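Local coordinates for vestitone reductase (Medicago sativa, PDB 2P4H), which catalyses the stereospecific NADPH-dependent reduction of (3R)-vestitone, the penultimate step in making the defence compound medicarpin, at residues V42-N47 and R193-K198; F120-S125 and T165-A170. All blocks are in the same frame, centred on the assembly; numbering follows the deposited sequence.

How the interactions relate
The two contacts lie on opposite sides of the chain's centre, their own centres about 25 Å apart, and share no secondary-structure element. Interaction 1 is partly buried and nearer the surface: one aromatic ring of the short helix 43-46 rests on the loop that follows strand 189-191, and apolar and CH-pi contacts do the work. Interaction 2 is wholly buried and joins a central strand of the parallel sheet to the helix 158-177 beside it, pairing a serine-carboxylate hydrogen bond with tyrosine packing. Along the chain, 120-125 and 165-170 both fall between 42-47 and 193-198, so the outer, partly buried contact closes a long loop around the core one.

Interaction 1: residues V42-N47 and R193-K198; sequences VSFLTN and RFVCPK
The Phe-44 ring overlaps the Cys-196-Pro-197 step of the loop, which lies across one of its faces. Pro-197 CD stands 3.9 Å from the centroid of the Phe-44 ring, a CH-pi contact 25° off the ring normal and displaced toward the rim. The nearest carbon there is Phe-44 CE2, 3.5 Å from Pro-197 CD, and the two side chains cross at about a right angle. Cys-196 joins through its backbone: its CA is 4.3 Å from the Phe-44 centroid over the same face, while its CB points away from the helix. A third touch comes obliquely, Val-195 O approaching Phe-44 CD1 at 3.2 Å. Val-195 CG2 adds an apolar contact with the same CD1, at 4.1 Å. Phe-44 places its CG between the backbone N and the carbonyl carbon (chi1 69°), a setting that carries the ring off the helix and onto the loop. Val-42, at the N-cap position, opens the short helix: its O accepts from both Leu-45 N and Thr-46 N. Phe-44 and Val-195 also touch Ser-15 of helix 12-23, so both segments meet the same helix. Phe-44 further lies against Thr-10, a predicted NADP(+)-binding residue in the glycine-rich GxGxxG segment. The contact thus joins the short helix after strand 27-31 to the loop after strand 189-191, beside the probable dinucleotide-binding turn of a Rossmann-type fold.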
# COMPACT_ATOMS: atom_id res chain seq x y z
N VAL A 42 7.25 6.06 -19.25
CA VAL A 42 7.61 5.09 -18.22
C VAL A 42 9.12 5.02 -18.04
O VAL A 42 9.65 4.02 -17.57
CB VAL A 42 7.09 3.68 -18.57
CG1 VAL A 42 5.57 3.69 -18.61
CG2 VAL A 42 7.66 3.24 -19.92
N SER A 43 9.81 6.09 -18.42
CA SER A 43 11.26 6.14 -18.31
C SER A 43 11.76 5.87 -16.89
O SER A 43 12.80 5.23 -16.71
CB SER A 43 11.79 7.49 -18.79
OG SER A 43 11.53 7.67 -20.18
N PHE A 44 11.03 6.34 -15.89
CA PHE A 44 11.45 6.12 -14.51
C PHE A 44 11.41 4.64 -14.15
O PHE A 44 11.98 4.23 -13.14
CB PHE A 44 10.60 6.96 -13.54
CG PHE A 44 9.17 6.50 -13.43
CD1 PHE A 44 8.80 5.61 -12.43
CD2 PHE A 44 8.20 6.99 -14.29
CE1 PHE A 44 7.47 5.21 -12.29
CE2 PHE A 44 6.87 6.59 -14.17
CZ PHE A 44 6.50 5.70 -13.16
N LEU A 45 10.75 3.85 -14.99
CA LEU A 45 10.67 2.41 -14.78
C LEU A 45 11.70 1.70 -15.66
O LEU A 45 12.47 0.86 -15.18
CB LEU A 45 9.28 1.87 -15.11
CG LEU A 45 8.13 2.16 -14.13
CD1 LEU A 45 6.85 1.52 -14.65
CD2 LEU A 45 8.48 1.60 -12.76
N THR A 46 11.73 2.04 -16.94
CA THR A 46 12.66 1.42 -17.88
C THR A 46 14.12 1.76 -17.59
O THR A 46 15.02 1.07 -18.06
CB THR A 46 12.33 1.79 -19.34
OG1 THR A 46 12.34 3.21 -19.50
CG2 THR A 46 10.95 1.26 -19.72
N ASN A 47 14.34 2.82 -16.82
CA ASN A 47 15.70 3.23 -16.47
C ASN A 47 16.16 2.55 -15.19
O ASN A 47 17.33 2.65 -14.81
CB ASN A 47 15.79 4.75 -16.30
CG ASN A 47 15.71 5.48 -17.63
OD1 ASN A 47 16.42 5.15 -18.58
ND2 ASN A 47 14.86 6.50 -17.70
N ARG A 193 11.20 6.76 0.15
CA ARG A 193 11.63 7.36 -1.11
C ARG A 193 10.63 6.89 -2.15
O ARG A 193 9.85 5.97 -1.90
CB ARG A 193 13.03 6.87 -1.51
CG ARG A 193 14.17 7.30 -0.61
CD ARG A 193 15.50 6.93 -1.25
NE ARG A 193 15.66 7.57 -2.55
CZ ARG A 193 16.09 8.82 -2.72
NH1 ARG A 193 16.42 9.57 -1.68
NH2 ARG A 193 16.17 9.32 -3.95
N PHE A 194 10.63 7.52 -3.32
CA PHE A 194 9.73 7.14 -4.39
C PHE A 194 10.35 7.45 -5.74
O PHE A 194 11.21 8.33 -5.84
CB PHE A 194 8.38 7.85 -4.24
CG PHE A 194 8.48 9.35 -4.13
CD1 PHE A 194 8.38 10.16 -5.26
CD2 PHE A 194 8.64 9.96 -2.89
CE1 PHE A 194 8.45 11.55 -5.16
CE2 PHE A 194 8.70 11.35 -2.77
CZ PHE A 194 8.61 12.15 -3.90
N VAL A 195 9.94 6.72 -6.77
CA VAL A 195 10.46 6.95 -8.11
C VAL A 195 9.39 7.43 -9.08
O VAL A 195 9.69 7.80 -10.21
CB VAL A 195 11.13 5.67 -8.70
CG1 VAL A 195 12.35 5.30 -7.88
CG2 VAL A 195 10.13 4.52 -8.74
N CYS A 196 8.13 7.44 -8.63
CA CYS A 196 7.03 7.89 -9.47
C CYS A 196 7.12 9.40 -9.74
O CYS A 196 7.71 10.15 -8.96
CB CYS A 196 5.69 7.52 -8.84
SG CYS A 196 5.50 8.00 -7.11
N PRO A 197 6.52 9.86 -10.85
CA PRO A 197 6.52 11.27 -11.26
C PRO A 197 5.81 12.32 -10.40
O PRO A 197 6.07 13.51 -10.55
CB PRO A 197 5.96 11.21 -12.68
CG PRO A 197 5.01 10.07 -12.61
CD PRO A 197 5.81 9.04 -11.84
N LYS A 198 4.93 11.89 -9.50
CA LYS A 198 4.22 12.84 -8.64
C LYS A 198 4.42 12.52 -7.17
O LYS A 198 4.69 11.37 -6.81
CB LYS A 198 2.73 12.83 -8.96
CG LYS A 198 2.37 13.29 -10.36
CD LYS A 198 0.87 13.28 -10.57
CE LYS A 198 0.50 13.77 -11.97
NZ LYS A 198 -0.97 13.76 -12.18

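Interaction 2: residues F120-S125 and T165-A170; sequences FIYTSS and TLAEKA
Ser-124 OG donates a short hydrogen bond of 2.6 Å to Glu-168 OE1, reaching the carboxylate from above its plane, 58° out of it, and linking the sheet to the helix. Ser-124 CB follows on the same side of the carboxylate, 3.4 Å from Glu-168 OE1. The other oxygen, OE2, is held by a salt bridge to Arg-246 NE, whose positive charge would probably favour the ionised form, and by a hydrogen bond with Thr-184 OG1, so both ends of this buried carboxylate are engaged. Glu-168 has CG anti to its amide nitrogen (chi1 -162°) and runs on extended, which carries the carboxylate from the helix to the strand. Shortened to an alanine, this position would probably leave Ser-124 OG, Thr-184 OG1 and the Arg-246 charge without their common mate in a buried interface. Beside this polar link, Tyr-122 points its CB toward the helix, and its OH lies 3.3 Å from Ala-167 CB. Farther back on the ring, Tyr-122 CE2 lies 4.1 Å from Glu-168 CA; both approaches are oblique to the ring. Ala-104 of helix 95-111 touches both Tyr-122 and Ala-167, so the tyrosine contacts both helices. The strand and helix axes approach to 8.6 Å and run roughly antiparallel, at 143°, for these short segments. Strand 119-125, helix 158-177 and the neighbouring parallel strand 182-187 make a beta-alpha-beta crossover, as in Rossmann-type folds; the same helix carries Tyr-160, which probably binds NADP(+), as in relatives.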
# COMPACT_ATOMS: atom_id res chain seq x y z
N PHE A 120 -0.72 -14.99 -4.58
CA PHE A 120 -1.38 -13.81 -5.12
C PHE A 120 -1.46 -12.86 -3.93
O PHE A 120 -2.08 -13.19 -2.91
CB PHE A 120 -2.79 -14.17 -5.61
CG PHE A 120 -3.55 -13.01 -6.20
CD1 PHE A 120 -4.13 -12.05 -5.38
CD2 PHE A 120 -3.68 -12.89 -7.58
CE1 PHE A 120 -4.83 -10.98 -5.93
CE2 PHE A 120 -4.38 -11.82 -8.14
CZ PHE A 120 -4.96 -10.86 -7.32
N ILE A 121 -0.81 -11.71 -4.04
CA ILE A 121 -0.81 -10.75 -2.95
C ILE A 121 -1.58 -9.49 -3.33
O ILE A 121 -1.23 -8.80 -4.29
CB ILE A 121 0.63 -10.38 -2.53
CG1 ILE A 121 1.40 -11.66 -2.20
CG2 ILE A 121 0.61 -9.46 -1.32
CD1 ILE A 121 2.81 -11.43 -1.68
N TYR A 122 -2.62 -9.22 -2.56
CA TYR A 122 -3.49 -8.08 -2.79
C TYR A 122 -3.20 -6.96 -1.81
O TYR A 122 -3.13 -7.18 -0.60
CB TYR A 122 -4.95 -8.49 -2.66
CG TYR A 122 -5.91 -7.37 -2.97
CD1 TYR A 122 -6.07 -6.92 -4.28
CD2 TYR A 122 -6.64 -6.73 -1.96
CE1 TYR A 122 -6.92 -5.87 -4.59
CE2 TYR A 122 -7.49 -5.67 -2.26
CZ TYR A 122 -7.62 -5.24 -3.58
OH TYR A 122 -8.45 -4.19 -3.90
N THR A 123 -3.04 -5.75 -2.34
CA THR A 123 -2.78 -4.57 -1.53
C THR A 123 -4.08 -4.01 -0.97
O THR A 123 -4.94 -3.57 -1.73
CB THR A 123 -2.10 -3.47 -2.38
OG1 THR A 123 -0.77 -3.88 -2.73
CG2 THR A 123 -2.04 -2.16 -1.62
N SER A 124 -4.24 -4.05 0.36
CA SER A 124 -5.43 -3.48 0.97
C SER A 124 -5.04 -2.20 1.70
O SER A 124 -3.94 -1.68 1.51
CB SER A 124 -6.12 -4.46 1.91
OG SER A 124 -7.42 -3.98 2.23
N SER A 125 -5.93 -1.71 2.57
CA SER A 125 -5.72 -0.44 3.23
C SER A 125 -6.28 -0.37 4.65
O SER A 125 -7.19 -1.11 5.00
CB SER A 125 -6.38 0.64 2.37
OG SER A 125 -6.69 1.81 3.09
N THR A 165 -12.89 -1.88 1.41
CA THR A 165 -13.49 -2.94 2.21
C THR A 165 -14.14 -4.00 1.34
O THR A 165 -13.90 -5.20 1.51
CB THR A 165 -14.54 -2.35 3.19
OG1 THR A 165 -13.92 -1.35 4.00
CG2 THR A 165 -15.11 -3.44 4.08
N LEU A 166 -14.97 -3.56 0.39
CA LEU A 166 -15.65 -4.50 -0.50
C LEU A 166 -14.65 -5.27 -1.36
O LEU A 166 -14.81 -6.47 -1.58
CB LEU A 166 -16.64 -3.76 -1.40
CG LEU A 166 -17.83 -3.11 -0.68
CD1 LEU A 166 -18.72 -2.42 -1.71
CD2 LEU A 166 -18.61 -4.16 0.08
N ALA A 167 -13.63 -4.58 -1.85
CA ALA A 167 -12.63 -5.22 -2.69
C ALA A 167 -11.86 -6.31 -1.96
O ALA A 167 -11.71 -7.41 -2.46
CB ALA A 167 -11.66 -4.19 -3.25
N GLU A 168 -11.38 -6.00 -0.75
CA GLU A 168 -10.62 -7.00 -0.02
C GLU A 168 -11.47 -8.21 0.34
O GLU A 168 -11.01 -9.35 0.24
CB GLU A 168 -10.01 -6.42 1.27
CG GLU A 168 -8.88 -7.31 1.80
CD GLU A 168 -8.41 -6.96 3.20
OE1 GLU A 168 -8.65 -5.83 3.66
OE2 GLU A 168 -7.78 -7.84 3.82
N LYS A 169 -12.71 -7.97 0.74
CA LYS A 169 -13.60 -9.07 1.07
C LYS A 169 -13.82 -9.96 -0.15
O LYS A 169 -13.82 -11.18 -0.04
CB LYS A 169 -14.95 -8.55 1.59
CG LYS A 169 -14.88 -7.95 2.97
CD LYS A 169 -16.27 -7.67 3.52
CE LYS A 169 -16.21 -7.22 4.98
NZ LYS A 169 -17.58 -7.05 5.55
N ALA A 170 -14.01 -9.34 -1.31
CA ALA A 170 -14.23 -10.10 -2.53
C ALA A 170 -13.02 -10.96 -2.88
O ALA A 170 -13.16 -12.12 -3.28
CB ALA A 170 -14.56 -9.15 -3.68